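Local structure of putative pyridoxal phosphate-dependent transferase (Clostridium difficile, 4DQ6) at residues A[75-80]-A[86-91]; A[82-87]-A[205-210]; A[181-186]-A[220-225]; A[247-252]-A[283-288]. The protein binds pyridoxal-5'-phosphate and probably works as a PLP-dependent enzyme of the class I and II aminotransferase family. All coordinates share one frame; numbering follows the deposited sequence.

Contact 1: A[75-80]-A[86-91]; sequences SIVNWL and WKIKSE
A water held by three backbone groups joins Val77 to the chain that follows its helix. It donates to Val77 O and to Trp86 O, and it accepts from Ile88 N at 2.9 Å. Val77 lies in helix 70-84, and the partner chain runs from the end of that helix toward strand 93-96. One direct bond lies beside the water. Trp86 N donates to Leu80 O over 3.2 Å, nearly straight at 165°. Beside these polar links the side chains form an apolar layer. Leu80 CD1 fits between Ile88 CD1, 3.6 Å away, and the six-membered part of the Trp86 indole, where CZ3 is 3.9 Å off. Leu80 and Trp86 lie side by side and point the same way. Ile88 sets CG2 over the centre of the indole, 3.4 Å above its plane, so one face of the ring is covered from within its own segment. Val77 CG2 stands beside the backbone N (CG1 is the anti branch, chi1 170°). From there it meets Ile88 CG1 at 3.9 Å and the backbone of Ser90. Outside the contact, Trp86 packs on Thr232 and Met234 of strand 230-234. The water thus satisfies backbone groups of both the helix and the loop, while apolar side chains pack beside it.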
# COMPACT_ATOMS: atom_id res chain seq x y z
N SER A 75 -0.09 -20.66 -3.27
CA SER A 75 -1.40 -20.58 -3.85
C SER A 75 -1.38 -19.95 -5.23
O SER A 75 -2.16 -20.34 -6.12
CB SER A 75 -2.39 -19.83 -2.92
OG SER A 75 -2.23 -18.43 -2.90
N ILE A 76 -0.51 -18.94 -5.39
CA ILE A 76 -0.35 -18.28 -6.66
C ILE A 76 0.28 -19.23 -7.70
O ILE A 76 -0.21 -19.36 -8.82
CB ILE A 76 0.50 -17.00 -6.53
CG1 ILE A 76 -0.25 -15.99 -5.64
CG2 ILE A 76 0.84 -16.41 -7.91
CD1 ILE A 76 0.60 -14.79 -5.19
N VAL A 77 1.37 -19.86 -7.34
CA VAL A 77 2.04 -20.80 -8.25
C VAL A 77 1.05 -21.86 -8.70
O VAL A 77 0.96 -22.20 -9.86
CB VAL A 77 3.27 -21.46 -7.57
CG1 VAL A 77 3.81 -22.62 -8.43
CG2 VAL A 77 4.34 -20.40 -7.29
N ASN A 78 0.28 -22.40 -7.76
CA ASN A 78 -0.69 -23.44 -8.10
C ASN A 78 -1.81 -22.98 -8.97
O ASN A 78 -2.20 -23.67 -9.89
CB ASN A 78 -1.22 -24.07 -6.80
CG ASN A 78 -0.13 -24.83 -6.07
OD1 ASN A 78 0.90 -25.23 -6.69
ND2 ASN A 78 -0.31 -25.04 -4.76
N TRP A 79 -2.32 -21.78 -8.73
CA TRP A 79 -3.29 -21.16 -9.67
C TRP A 79 -2.79 -21.03 -11.07
O TRP A 79 -3.43 -21.40 -12.04
CB TRP A 79 -3.65 -19.78 -9.14
CG TRP A 79 -4.77 -19.14 -9.89
CD1 TRP A 79 -4.71 -18.09 -10.81
CD2 TRP A 79 -6.20 -19.36 -9.68
NE1 TRP A 79 -5.96 -17.74 -11.22
CE2 TRP A 79 -6.90 -18.46 -10.55
CE3 TRP A 79 -6.95 -20.25 -8.89
CZ2 TRP A 79 -8.31 -18.43 -10.61
CZ3 TRP A 79 -8.34 -20.17 -8.92
CH2 TRP A 79 -9.00 -19.30 -9.81
N LEU A 80 -1.59 -20.48 -11.24
CA LEU A 80 -1.11 -20.23 -12.57
C LEU A 80 -0.91 -21.56 -13.32
O LEU A 80 -1.12 -21.61 -14.54
CB LEU A 80 0.20 -19.45 -12.52
CG LEU A 80 0.14 -18.02 -11.99
CD1 LEU A 80 1.50 -17.28 -12.05
CD2 LEU A 80 -0.97 -17.22 -12.55
N TRP A 86 0.85 -22.66 -16.83
CA TRP A 86 2.09 -21.92 -16.77
C TRP A 86 2.77 -22.27 -15.47
O TRP A 86 2.25 -21.94 -14.38
CB TRP A 86 1.78 -20.44 -16.85
CG TRP A 86 2.99 -19.58 -16.85
CD1 TRP A 86 4.25 -19.91 -17.29
CD2 TRP A 86 3.06 -18.21 -16.43
NE1 TRP A 86 5.10 -18.83 -17.14
CE2 TRP A 86 4.41 -17.77 -16.66
CE3 TRP A 86 2.13 -17.31 -15.92
CZ2 TRP A 86 4.83 -16.51 -16.28
CZ3 TRP A 86 2.57 -16.04 -15.56
CH2 TRP A 86 3.87 -15.66 -15.79
N LYS A 87 3.89 -22.96 -15.56
CA LYS A 87 4.66 -23.31 -14.38
C LYS A 87 5.66 -22.20 -14.08
O LYS A 87 6.55 -21.91 -14.89
CB LYS A 87 5.44 -24.62 -14.55
CG LYS A 87 6.21 -25.06 -13.27
CD LYS A 87 5.27 -25.55 -12.14
CE LYS A 87 4.45 -26.79 -12.56
NZ LYS A 87 3.77 -27.66 -11.54
N ILE A 88 5.49 -21.58 -12.93
CA ILE A 88 6.42 -20.57 -12.42
C ILE A 88 7.10 -21.07 -11.15
O ILE A 88 6.72 -22.13 -10.59
CB ILE A 88 5.74 -19.21 -12.14
CG1 ILE A 88 4.72 -19.27 -10.97
CG2 ILE A 88 5.04 -18.70 -13.41
CD1 ILE A 88 4.52 -17.89 -10.25
N LYS A 89 8.13 -20.34 -10.71
CA LYS A 89 8.76 -20.61 -9.43
C LYS A 89 8.29 -19.54 -8.45
O LYS A 89 8.20 -18.38 -8.81
CB LYS A 89 10.26 -20.58 -9.55
CG LYS A 89 10.78 -21.72 -10.43
CD LYS A 89 12.30 -21.64 -10.59
CE LYS A 89 12.83 -22.62 -11.62
NZ LYS A 89 12.75 -24.04 -11.18
N SER A 90 8.06 -19.93 -7.20
CA SER A 90 7.67 -19.00 -6.14
C SER A 90 8.72 -17.91 -5.96
O SER A 90 8.41 -16.77 -5.65
CB SER A 90 7.45 -19.71 -4.82
OG SER A 90 8.60 -20.43 -4.37
N GLU A 91 9.98 -18.26 -6.24
CA GLU A 91 11.07 -17.30 -6.14
C GLU A 91 10.99 -16.14 -7.12
O GLU A 91 11.70 -15.16 -6.95
CB GLU A 91 12.43 -18.01 -6.34
CG GLU A 91 12.76 -18.99 -5.23
CD GLU A 91 12.24 -20.40 -5.40
OE1 GLU A 91 11.42 -20.72 -6.30
OE2 GLU A 91 12.71 -21.24 -4.57
O HOH W 1 2.92 -22.27 -11.75

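Contact 2: A[82-87]-A[205-210]; sequences RRHNWK and IHSDII. With PLP (pyridoxal-5'-phosphate), chain C.
His84 meets the turn at 205-210 along the edge of its imidazole. Asp208 OD1 lies near the ring plane, 3.5 Å from His84 NE2, and the ring and carboxylate planes are only 4° apart. Ser207 O comes obliquely to the same ring, 3.5 Å from His84 CE1. Waters fill in the rest of the first shell. One lies in the imidazole plane and joins His84 NE2 to Ser207 OG, 2.8 Å from the hydroxyl. Arg83 uses two more, both in the plane of its guanidinium. The first accepts from Arg83 NE and donates to Asp208 OD1 at 2.8 Å. The second accepts from Arg83 NH2 and donates to Asp208 O at 2.7 Å. The next shell fixes these groups. Trp79 NE1 donates to Asp208 OD1, Thr239 OG1 pairs with OD2, and Arg83 forms salt bridges to Glu289 and Glu293. Arg83 CB covers one face of the His84 ring. The turn itself is a type I beta turn, closed by Ile209 N to His206 O at 3.0 Å. Its start belongs to the cofactor pocket. His206 NE2 and PLP O3 share a hydrogen bond of 2.7 Å, and Ile205 CG2 packs on the pyridine ring 3.5 Å from PLP C2. Clear hydrogen bonds from Arg83 and His84 to the turn run through water, while Trp79 of the same helix bonds Asp208 directly. Trp79 and the water probably stabilise the Asp208 carboxylate as an anion; the two glutamates largely take up the Arg83 charge.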
# COMPACT_ATOMS: atom_id res chain seq x y z
N ARG A 82 -2.67 -24.50 -12.67
CA ARG A 82 -3.98 -25.14 -12.83
C ARG A 82 -4.79 -24.47 -13.92
O ARG A 82 -5.44 -25.11 -14.72
CB ARG A 82 -4.88 -24.92 -11.61
CG ARG A 82 -4.43 -25.42 -10.27
CD ARG A 82 -5.63 -26.00 -9.55
NE ARG A 82 -6.63 -25.07 -9.02
CZ ARG A 82 -6.41 -24.14 -8.10
NH1 ARG A 82 -5.20 -23.90 -7.65
NH2 ARG A 82 -7.41 -23.42 -7.65
N ARG A 83 -4.80 -23.15 -13.86
CA ARG A 83 -5.65 -22.36 -14.72
C ARG A 83 -5.05 -22.05 -16.07
O ARG A 83 -5.76 -21.99 -17.04
CB ARG A 83 -6.06 -21.07 -14.02
CG ARG A 83 -6.69 -21.28 -12.65
CD ARG A 83 -8.11 -21.83 -12.71
NE ARG A 83 -9.02 -21.00 -13.52
CZ ARG A 83 -10.27 -21.34 -13.80
NH1 ARG A 83 -10.76 -22.48 -13.35
NH2 ARG A 83 -11.03 -20.54 -14.51
N HIS A 84 -3.73 -21.82 -16.12
CA HIS A 84 -3.11 -21.32 -17.35
C HIS A 84 -2.06 -22.24 -17.89
O HIS A 84 -1.45 -21.92 -18.92
CB HIS A 84 -2.51 -19.98 -17.13
CG HIS A 84 -3.46 -18.99 -16.54
ND1 HIS A 84 -4.65 -18.71 -17.11
CD2 HIS A 84 -3.34 -18.17 -15.45
CE1 HIS A 84 -5.29 -17.80 -16.36
NE2 HIS A 84 -4.49 -17.47 -15.34
N ASN A 85 -1.81 -23.36 -17.25
CA ASN A 85 -0.74 -24.27 -17.67
C ASN A 85 0.61 -23.56 -17.76
O ASN A 85 1.44 -23.88 -18.61
CB ASN A 85 -1.08 -24.91 -19.01
CG ASN A 85 -0.50 -26.30 -19.16
OD1 ASN A 85 -0.43 -27.11 -18.19
ND2 ASN A 85 -0.09 -26.62 -20.39
N TRP A 86 0.85 -22.66 -16.83
CA TRP A 86 2.09 -21.92 -16.77
C TRP A 86 2.77 -22.27 -15.47
O TRP A 86 2.25 -21.94 -14.38
CB TRP A 86 1.78 -20.44 -16.85
CG TRP A 86 2.99 -19.58 -16.85
CD1 TRP A 86 4.25 -19.91 -17.29
CD2 TRP A 86 3.06 -18.21 -16.43
NE1 TRP A 86 5.10 -18.83 -17.14
CE2 TRP A 86 4.41 -17.77 -16.66
CE3 TRP A 86 2.13 -17.31 -15.92
CZ2 TRP A 86 4.83 -16.51 -16.28
CZ3 TRP A 86 2.57 -16.04 -15.56
CH2 TRP A 86 3.87 -15.66 -15.79
N LYS A 87 3.89 -22.96 -15.56
CA LYS A 87 4.66 -23.31 -14.38
C LYS A 87 5.66 -22.20 -14.08
O LYS A 87 6.55 -21.91 -14.89
CB LYS A 87 5.44 -24.62 -14.55
CG LYS A 87 6.21 -25.06 -13.27
CD LYS A 87 5.27 -25.55 -12.14
CE LYS A 87 4.45 -26.79 -12.56
NZ LYS A 87 3.77 -27.66 -11.54
N ILE A 205 -3.84 -8.54 -15.66
CA ILE A 205 -4.72 -8.52 -14.49
C ILE A 205 -6.08 -9.16 -14.83
O ILE A 205 -6.74 -9.75 -13.94
CB ILE A 205 -4.89 -7.14 -13.88
CG1 ILE A 205 -5.52 -7.25 -12.45
CG2 ILE A 205 -5.75 -6.28 -14.76
CD1 ILE A 205 -5.56 -5.92 -11.70
N HIS A 206 -6.57 -9.09 -16.06
CA HIS A 206 -7.90 -9.70 -16.39
C HIS A 206 -7.81 -11.16 -16.81
O HIS A 206 -8.75 -11.71 -17.40
CB HIS A 206 -8.61 -8.92 -17.49
CG HIS A 206 -8.88 -7.48 -17.19
ND1 HIS A 206 -10.06 -7.07 -16.58
CD2 HIS A 206 -8.09 -6.35 -17.34
CE1 HIS A 206 -10.01 -5.73 -16.41
NE2 HIS A 206 -8.79 -5.28 -16.86
N SER A 207 -6.72 -11.83 -16.46
CA SER A 207 -6.34 -13.14 -17.02
C SER A 207 -7.32 -14.26 -16.66
O SER A 207 -7.44 -15.25 -17.37
CB SER A 207 -4.95 -13.55 -16.52
OG SER A 207 -4.91 -13.56 -15.09
N ASP A 208 -8.13 -14.06 -15.63
CA ASP A 208 -9.11 -15.08 -15.22
C ASP A 208 -10.50 -14.82 -15.77
O ASP A 208 -11.40 -15.66 -15.58
CB ASP A 208 -9.22 -15.19 -13.69
CG ASP A 208 -7.87 -15.46 -12.99
OD1 ASP A 208 -7.16 -16.36 -13.42
OD2 ASP A 208 -7.56 -14.82 -11.94
N ILE A 209 -10.72 -13.63 -16.29
CA ILE A 209 -12.04 -13.23 -16.76
C ILE A 209 -12.11 -13.47 -18.25
O ILE A 209 -11.88 -12.57 -19.08
CB ILE A 209 -12.39 -11.80 -16.34
CG1 ILE A 209 -12.27 -11.66 -14.78
CG2 ILE A 209 -13.82 -11.47 -16.81
CD1 ILE A 209 -12.29 -10.20 -14.35
N ILE A 210 -12.31 -14.72 -18.59
CA ILE A 210 -12.27 -15.23 -19.95
C ILE A 210 -13.54 -15.95 -20.30
O ILE A 210 -14.02 -16.76 -19.51
CB ILE A 210 -11.07 -16.20 -20.12
CG1 ILE A 210 -9.75 -15.61 -19.60
CG2 ILE A 210 -10.94 -16.65 -21.57
CD1 ILE A 210 -9.22 -14.39 -20.38
N1 PLP C . -4.48 -3.01 -15.21
C2 PLP C . -5.62 -3.05 -15.98
C2A PLP C . -5.63 -3.37 -17.44
C3 PLP C . -6.91 -2.80 -15.39
O3 PLP C . -8.01 -2.82 -16.14
C4 PLP C . -6.99 -2.50 -13.97
C4A PLP C . -8.31 -2.18 -13.31
C5 PLP C . -5.75 -2.49 -13.23
C6 PLP C . -4.52 -2.73 -13.89
C5A PLP C . -5.82 -2.21 -11.76
O4P PLP C . -4.56 -1.72 -11.43
P PLP C . -4.25 -1.60 -9.84
O1P PLP C . -3.95 -2.99 -9.42
O2P PLP C . -3.05 -0.58 -9.88
O3P PLP C . -5.61 -1.10 -9.25
O HOH W 2 -11.00 -18.17 -16.49
O HOH W 3 -8.33 -18.62 -14.52
O HOH W 4 -3.83 -15.42 -13.28

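Contact 3: A[181-186]-A[220-225]; sequences WTKDEL and ASISKE
Lys183 and Leu186, in the first turn of helix 183-195, pack on Ile222, and a capping box closes the start of that helix. Just before it, the Trp181 indole meets Glu185 CD at its edge, in the ring plane. Next comes Thr182, the N-cap. Its OG1 accepts from Glu185 N at 3.1 Å. In return, Glu185 OE1 accepts from Thr182 N at 2.9 Å. That second bond is almost straight, 176°, and uses the anti lone pair of OE1. Arg179 forms a salt bridge to the same oxygen, so the cap also holds a charge pair. Lys183 is the first residue to reach across. Its chain leaves the helix extended and then bends at chi3 (-84°) and chi4 (-69°), which brings the ammonium end alongside Ile222. The two side chains slide past each other in opposite directions, with Lys183 NZ 4.0 Å from Ile222 CG2. This approach is loose, and Lys183 is exposed. Leu186 makes the buried part of the contact and also touches Leu170 of strand 165-171. It crosses Ile222 at about a right angle. Ile222 belongs to the chain just before helix 224-228, where Ser223 is the N-cap and its OG caps Phe226 N. The contact thus joins the starts of two helices by one isoleucine, whose CD1 rests 3.6 Å from Leu186 CB.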
# COMPACT_ATOMS: atom_id res chain seq x y z
N TRP A 181 -5.73 -12.17 -26.66
CA TRP A 181 -4.82 -12.42 -27.76
C TRP A 181 -4.56 -13.91 -27.92
O TRP A 181 -4.38 -14.64 -26.92
CB TRP A 181 -3.52 -11.69 -27.51
CG TRP A 181 -3.69 -10.18 -27.28
CD1 TRP A 181 -3.44 -9.48 -26.11
CD2 TRP A 181 -4.21 -9.19 -28.20
NE1 TRP A 181 -3.70 -8.18 -26.26
CE2 TRP A 181 -4.23 -7.93 -27.47
CE3 TRP A 181 -4.72 -9.25 -29.46
CZ2 TRP A 181 -4.61 -6.72 -28.10
CZ3 TRP A 181 -5.10 -8.03 -30.09
CH2 TRP A 181 -5.12 -6.83 -29.38
N THR A 182 -4.47 -14.38 -29.17
CA THR A 182 -4.14 -15.78 -29.41
C THR A 182 -2.61 -15.98 -29.30
O THR A 182 -1.83 -15.01 -29.31
CB THR A 182 -4.58 -16.25 -30.80
OG1 THR A 182 -3.79 -15.52 -31.76
CG2 THR A 182 -6.08 -15.95 -31.04
N LYS A 183 -2.21 -17.21 -29.10
CA LYS A 183 -0.78 -17.53 -29.03
C LYS A 183 -0.08 -17.01 -30.23
O LYS A 183 0.98 -16.41 -30.11
CB LYS A 183 -0.61 -19.02 -28.89
CG LYS A 183 0.86 -19.42 -28.85
CD LYS A 183 0.95 -20.92 -29.03
CE LYS A 183 0.73 -21.59 -27.69
NZ LYS A 183 1.89 -21.32 -26.78
N ASP A 184 -0.66 -17.21 -31.41
CA ASP A 184 0.02 -16.70 -32.61
C ASP A 184 0.12 -15.17 -32.67
O ASP A 184 1.12 -14.59 -33.18
CB ASP A 184 -0.62 -17.23 -33.88
CG ASP A 184 -0.31 -18.73 -34.14
OD1 ASP A 184 0.56 -19.32 -33.48
OD2 ASP A 184 -0.93 -19.27 -35.10
N GLU A 185 -0.88 -14.47 -32.14
CA GLU A 185 -0.78 -13.02 -32.07
C GLU A 185 0.32 -12.58 -31.10
O GLU A 185 1.05 -11.62 -31.35
CB GLU A 185 -2.11 -12.37 -31.68
CG GLU A 185 -3.15 -12.37 -32.76
CD GLU A 185 -4.51 -11.89 -32.28
OE1 GLU A 185 -4.99 -12.49 -31.33
OE2 GLU A 185 -5.05 -10.93 -32.88
N LEU A 186 0.44 -13.29 -30.00
CA LEU A 186 1.45 -12.98 -28.99
C LEU A 186 2.84 -13.36 -29.46
O LEU A 186 3.81 -12.60 -29.25
CB LEU A 186 1.13 -13.71 -27.71
CG LEU A 186 -0.16 -13.23 -27.03
CD1 LEU A 186 -0.55 -14.24 -25.96
CD2 LEU A 186 0.05 -11.83 -26.46
N ALA A 220 4.62 -14.72 -21.18
CA ALA A 220 5.86 -15.35 -20.72
C ALA A 220 5.82 -16.87 -20.79
O ALA A 220 6.88 -17.50 -20.67
CB ALA A 220 6.10 -14.95 -19.25
N SER A 221 4.65 -17.47 -20.98
CA SER A 221 4.47 -18.92 -20.95
C SER A 221 4.77 -19.61 -22.30
O SER A 221 4.80 -20.84 -22.39
CB SER A 221 3.04 -19.29 -20.52
OG SER A 221 2.09 -19.09 -21.57
N ILE A 222 4.94 -18.80 -23.34
CA ILE A 222 4.98 -19.34 -24.72
C ILE A 222 6.28 -20.07 -25.06
O ILE A 222 6.26 -21.09 -25.75
CB ILE A 222 4.69 -18.22 -25.73
CG1 ILE A 222 3.25 -17.75 -25.51
CG2 ILE A 222 4.90 -18.69 -27.19
CD1 ILE A 222 2.91 -16.52 -26.34
N SER A 223 7.38 -19.56 -24.52
CA SER A 223 8.71 -20.14 -24.74
C SER A 223 9.67 -19.66 -23.67
O SER A 223 9.44 -18.66 -22.99
CB SER A 223 9.23 -19.75 -26.11
OG SER A 223 9.63 -18.39 -26.18
N LYS A 224 10.80 -20.34 -23.58
CA LYS A 224 11.82 -19.93 -22.62
C LYS A 224 12.38 -18.57 -22.96
O LYS A 224 12.75 -17.81 -22.09
CB LYS A 224 12.98 -20.96 -22.60
CG LYS A 224 12.58 -22.28 -21.97
CD LYS A 224 12.20 -22.14 -20.49
CE LYS A 224 11.85 -23.50 -19.89
NZ LYS A 224 12.44 -23.64 -18.52
N GLU A 225 12.48 -18.27 -24.25
CA GLU A 225 13.02 -17.02 -24.69
C GLU A 225 12.03 -15.87 -24.31
O GLU A 225 12.42 -14.77 -23.90
CB GLU A 225 13.21 -17.07 -26.21
CG GLU A 225 14.26 -18.08 -26.74
CD GLU A 225 13.96 -19.59 -26.50
OE1 GLU A 225 12.78 -20.04 -26.55
OE2 GLU A 225 14.98 -20.35 -26.29

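Contact 4: A[247-252]-A[283-288]; sequences SSYVVL and ASYNNG
Tyr249 and Tyr285 meet by their hydroxyl ends between a strand of the seven-stranded mixed sheet and helix 275-287. The sheet is that of the large domain of the PLP-dependent aminotransferase fold. Strand 248-251 runs antiparallel to both of its neighbours, 93-96 and 230-234. From Tyr249, the bond to CB points toward the helix. The ring leaves CB with CG between the backbone N and the carbonyl carbon (chi1 54°), and this carries it off the sheet toward helix 275-287. On the way the side chain lies against Ile76 and Leu80 of helix 70-84 and against Met234 of the adjacent strand. Farther out, Tyr249 CE1 reaches Tyr285, with the ring carbon CE2 of Tyr285 at 3.9 Å. The hydroxyl of Tyr285 is closer to it, 3.4 Å from Tyr249 CE1, and lies at the edge of the Tyr249 ring, in its plane. Tyr249 CZ comes next, 3.6 Å from Tyr285 OH. At the tip, Tyr249 OH donates a hydrogen bond to Tyr285 OH. The two side chains come from opposite directions, one from the strand and one from the helix. Tyr285 is itself flanked by Trp79, which meets its ring with the planes at about 35°. Both tyrosines are buried, so the bond pairs two phenol hydroxyls inside the protein. The donor and acceptor oxygens, Tyr249 OH and Tyr285 OH, are 3.0 Å apart.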
# COMPACT_ATOMS: atom_id res chain seq x y z
N SER A 247 -3.95 -6.17 -3.38
CA SER A 247 -3.01 -7.28 -3.51
C SER A 247 -2.73 -7.49 -4.95
O SER A 247 -3.66 -7.62 -5.75
CB SER A 247 -3.69 -8.54 -2.98
OG SER A 247 -2.95 -9.76 -3.21
N SER A 248 -1.45 -7.60 -5.34
CA SER A 248 -1.11 -7.99 -6.68
C SER A 248 0.30 -8.60 -6.60
O SER A 248 0.96 -8.60 -5.56
CB SER A 248 -1.17 -6.84 -7.63
OG SER A 248 -0.07 -5.99 -7.44
N TYR A 249 0.75 -9.16 -7.71
CA TYR A 249 2.07 -9.76 -7.77
C TYR A 249 2.68 -9.54 -9.15
O TYR A 249 1.96 -9.34 -10.12
CB TYR A 249 2.05 -11.25 -7.35
CG TYR A 249 1.07 -12.10 -8.11
CD1 TYR A 249 -0.25 -12.22 -7.63
CD2 TYR A 249 1.40 -12.79 -9.30
CE1 TYR A 249 -1.18 -13.00 -8.26
CE2 TYR A 249 0.43 -13.59 -9.93
CZ TYR A 249 -0.86 -13.65 -9.41
OH TYR A 249 -1.78 -14.44 -10.07
N VAL A 250 4.01 -9.60 -9.19
CA VAL A 250 4.78 -9.52 -10.38
C VAL A 250 5.58 -10.80 -10.49
O VAL A 250 6.17 -11.27 -9.50
CB VAL A 250 5.68 -8.30 -10.24
CG1 VAL A 250 6.30 -7.99 -11.61
CG2 VAL A 250 4.95 -7.06 -9.78
N VAL A 251 5.71 -11.27 -11.72
CA VAL A 251 6.43 -12.51 -11.98
C VAL A 251 7.69 -12.08 -12.75
O VAL A 251 7.58 -11.62 -13.94
CB VAL A 251 5.65 -13.54 -12.81
CG1 VAL A 251 6.51 -14.77 -13.02
CG2 VAL A 251 4.31 -13.85 -12.13
N LEU A 252 8.87 -12.28 -12.16
CA LEU A 252 10.13 -11.85 -12.81
C LEU A 252 11.11 -13.06 -12.87
O LEU A 252 11.85 -13.33 -11.94
CB LEU A 252 10.71 -10.66 -12.07
CG LEU A 252 9.82 -9.51 -11.71
CD1 LEU A 252 9.36 -9.62 -10.24
CD2 LEU A 252 10.55 -8.20 -11.96
N ALA A 283 -7.03 -17.50 0.06
CA ALA A 283 -8.36 -18.11 0.03
C ALA A 283 -9.01 -18.08 -1.36
O ALA A 283 -9.66 -19.03 -1.74
CB ALA A 283 -9.29 -17.42 1.04
N SER A 284 -8.88 -16.94 -2.05
CA SER A 284 -9.45 -16.79 -3.39
C SER A 284 -8.86 -17.83 -4.34
O SER A 284 -9.59 -18.54 -5.07
CB SER A 284 -9.28 -15.37 -3.93
OG SER A 284 -7.97 -15.02 -4.31
N TYR A 285 -7.54 -18.00 -4.32
CA TYR A 285 -6.94 -18.90 -5.29
C TYR A 285 -7.13 -20.36 -4.89
O TYR A 285 -7.44 -21.22 -5.74
CB TYR A 285 -5.47 -18.57 -5.50
CG TYR A 285 -5.21 -17.32 -6.33
CD1 TYR A 285 -6.00 -17.01 -7.42
CD2 TYR A 285 -4.16 -16.51 -6.03
CE1 TYR A 285 -5.77 -15.90 -8.17
CE2 TYR A 285 -3.89 -15.40 -6.84
CZ TYR A 285 -4.65 -15.17 -7.92
OH TYR A 285 -4.38 -14.04 -8.67
N ASN A 286 -7.02 -20.64 -3.61
CA ASN A 286 -7.18 -22.01 -3.14
C ASN A 286 -8.62 -22.51 -3.17
O ASN A 286 -8.83 -23.69 -3.47
CB ASN A 286 -6.60 -22.26 -1.76
CG ASN A 286 -5.07 -22.30 -1.76
OD1 ASN A 286 -4.46 -22.47 -2.78
ND2 ASN A 286 -4.47 -22.22 -0.58
N ASN A 287 -9.59 -21.64 -2.91
CA ASN A 287 -11.01 -22.09 -2.71
C ASN A 287 -12.01 -21.43 -3.63
O ASN A 287 -13.14 -21.83 -3.67
CB ASN A 287 -11.42 -21.81 -1.30
CG ASN A 287 -10.60 -22.58 -0.33
OD1 ASN A 287 -9.91 -21.98 0.52
ND2 ASN A 287 -10.54 -23.86 -0.51
N GLY A 288 -11.61 -20.42 -4.38
CA GLY A 288 -12.54 -19.58 -5.15
C GLY A 288 -12.90 -20.04 -6.54
O GLY A 288 -13.70 -19.38 -7.21

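Helix 70-84 ties three of the contacts together. Contacts 1 and 2 both use it and share Trp86 and Lys87; their centres are 11 Å apart. Contact 4 lies about 9 Å from contact 1, centre to centre, and Ile76 CG2 packs 3.5 Å from Tyr249 CE2. Arg82 NH2 of contact 2 is 2.9 Å from Tyr285 O of contact 4, a probable hydrogen bond. Contact 3 is reached through Trp86, whose CD1 lies 3.5 Å from Ser221 CB. Only contact 2 contains residues of the PLP pocket. The side chains of Tyr249 and Leu186 are about 10 Å and 14 Å from a bound PLP.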